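Local coordinates for uncharacterized novel protein (Burkholderia pseudomallei K96243, PDB 3FJV) that is of unknown function, a member of the DUF3501 family that combines an antiparallel beta-sheet with several helices, at residues 121-126 with 153-158. Residues are numbered along the deposited sequence; the frame is centred on the assembly and turned at random.
Sequences DEAPVY and DAMKAK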
loop_
_atom_site.group_PDB
_atom_site.type_symbol
_atom_site.label_atom_id
_atom_site.label_comp_id
_atom_site.label_asym_id
_atom_site.label_seq_id
_atom_site.Cartn_x
_atom_site.Cartn_y
_atom_site.Cartn_z
ATOM N N ASP A 121 15.197 29.534 -12.056
ATOM C CA ASP A 121 16.393 28.883 -12.628
ATOM C C ASP A 121 17.332 28.331 -11.578
ATOM O O ASP A 121 18.501 28.144 -11.830
ATOM C CB ASP A 121 17.148 29.840 -13.526
ATOM C CG ASP A 121 17.636 31.051 -12.785
ATOM O OD1 ASP A 121 17.108 31.320 -11.661
ATOM O OD2 ASP A 121 18.536 31.731 -13.326
ATOM N N GLU A 122 16.827 28.000 -10.399
ATOM C CA GLU A 122 17.717 27.480 -9.362
ATOM C C GLU A 122 17.937 25.986 -9.625
ATOM O O GLU A 122 17.281 25.414 -10.526
ATOM C CB GLU A 122 17.076 27.767 -7.993
ATOM C CG GLU A 122 16.780 29.265 -7.764
ATOM C CD GLU A 122 18.044 30.094 -7.542
ATOM O OE1 GLU A 122 19.001 29.553 -6.940
ATOM O OE2 GLU A 122 18.112 31.230 -8.038
ATOM N N ALA A 123 18.862 25.366 -8.882
ATOM C CA ALA A 123 19.077 23.926 -9.009
ATOM C C ALA A 123 17.787 23.167 -8.709
ATOM O O ALA A 123 17.039 23.544 -7.783
ATOM C CB ALA A 123 20.173 23.428 -8.078
ATOM N N PRO A 124 17.537 22.080 -9.440
ATOM C CA PRO A 124 16.352 21.283 -9.103
ATOM C C PRO A 124 16.482 20.653 -7.714
ATOM O O PRO A 124 17.612 20.436 -7.236
ATOM C CB PRO A 124 16.314 20.189 -10.154
ATOM C CG PRO A 124 17.515 20.356 -11.054
ATOM C CD PRO A 124 18.315 21.540 -10.577
ATOM N N VAL A 125 15.340 20.428 -7.066
ATOM C CA VAL A 125 15.261 19.764 -5.758
ATOM C C VAL A 125 14.478 18.440 -5.855
ATOM O O VAL A 125 13.284 18.402 -6.121
ATOM C CB VAL A 125 14.655 20.682 -4.661
ATOM C CG1 VAL A 125 14.308 19.843 -3.334
ATOM C CG2 VAL A 125 15.608 21.846 -4.380
ATOM N N TYR A 126 15.179 17.342 -5.605
ATOM C CA TYR A 126 14.568 15.990 -5.596
ATOM C C TYR A 126 13.907 15.709 -4.255
ATOM O O TYR A 126 14.408 16.104 -3.209
ATOM C CB TYR A 126 15.571 14.902 -5.969
ATOM C CG TYR A 126 15.885 14.903 -7.447
ATOM C CD1 TYR A 126 16.639 15.925 -8.017
ATOM C CD2 TYR A 126 15.349 13.924 -8.296
ATOM C CE1 TYR A 126 16.869 15.968 -9.409
ATOM C CE2 TYR A 126 15.597 13.926 -9.665
ATOM C CZ TYR A 126 16.339 14.969 -10.224
ATOM O OH TYR A 126 16.576 15.000 -11.575
ATOM N N ASP A 153 17.580 29.233 0.770
ATOM C CA ASP A 153 17.161 30.607 0.918
ATOM C C ASP A 153 16.837 31.269 -0.389
ATOM O O ASP A 153 15.792 31.920 -0.501
ATOM C CB ASP A 153 18.222 31.442 1.694
ATOM C CG ASP A 153 17.731 32.843 1.982
ATOM O OD1 ASP A 153 16.733 33.009 2.692
ATOM O OD2 ASP A 153 18.385 33.782 1.507
ATOM N N ALA A 154 17.725 31.108 -1.373
ATOM C CA ALA A 154 17.512 31.714 -2.675
ATOM C C ALA A 154 16.194 31.219 -3.303
ATOM O O ALA A 154 15.448 32.000 -3.856
ATOM C CB ALA A 154 18.775 31.533 -3.609
HETATM N N MSE A 155 15.868 29.935 -3.141
HETATM C CA MSE A 155 14.612 29.386 -3.637
HETATM C C MSE A 155 13.402 29.879 -2.901
HETATM O O MSE A 155 12.385 30.220 -3.495
HETATM C CB MSE A 155 14.685 27.849 -3.547
HETATM C CG MSE A 155 15.747 27.249 -4.404
HETATM SE SE MSE A 155 15.806 25.348 -3.947
HETATM C CE MSE A 155 17.626 25.022 -4.730
ATOM N N LYS A 156 13.512 29.987 -1.570
ATOM C CA LYS A 156 12.441 30.542 -0.810
ATOM C C LYS A 156 12.150 31.999 -1.239
ATOM O O LYS A 156 10.986 32.400 -1.353
ATOM C CB LYS A 156 12.756 30.519 0.691
ATOM C CG LYS A 156 12.684 29.194 1.371
ATOM C CD LYS A 156 12.820 29.503 2.859
ATOM C CE LYS A 156 13.075 28.342 3.689
ATOM N NZ LYS A 156 13.477 28.807 5.058
ATOM N N ALA A 157 13.196 32.793 -1.431
ATOM C CA ALA A 157 13.011 34.192 -1.785
ATOM C C ALA A 157 12.195 34.265 -3.117
ATOM O O ALA A 157 11.210 35.033 -3.248
ATOM C CB ALA A 157 14.359 34.895 -1.948
ATOM N N LYS A 158 12.665 33.518 -4.097
ATOM C CA LYS A 158 12.119 33.604 -5.469
ATOM C C LYS A 158 10.686 33.106 -5.458
ATOM O O LYS A 158 9.832 33.766 -5.977
ATOM C CB LYS A 158 12.981 32.833 -6.493
ATOM C CG LYS A 158 14.277 33.558 -6.843
ATOM C CD LYS A 158 15.047 32.878 -7.885
ATOM C CE LYS A 158 16.204 33.711 -8.383
ATOM N NZ LYS A 158 16.853 32.845 -9.439
#
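A surface salt-bridge network centred on Lys158 joins the turn between strands 115-119 and 125-129 to helix 153-160. Lys158 NZ lies 2.7 Å from Asp121 OD1 and forms a salt bridge to Glu122 OE2, where the modelled 2.5 Å hydrogen bond is very short and its exact length doubtful; Asp120, just before the turn segment, supplies a third carboxylate. Three acids around one ammonium probably favour its charged form. The lysine reaches them because its chain is extended beyond CG, with every later torsion near 180° (chi2 -176°), whereas Glu122 bends at chi2 (-72°), turning its carboxylate alongside the helix, with OE1 3.9 Å from Ala154 CB. Asp121 meets the lysine chain at about a right angle.

Next to the charges lies an apolar patch built on selenomethionine Met155. Its CG packs 3.9 Å from Glu122 CB, and the extended chain carries SE to 3.5 Å from Val125 CG2, while the terminal CE reaches the backbone, 3.4 Å from Ala123 O. Both Met155 and Lys158 also touch Val119 of the preceding strand. Val125 bonds through its backbone to Leu117, so the helix packs against a beta-hairpin, with ionic contacts at the hairpin's connecting loop and apolar ones at Val125 in its second strand.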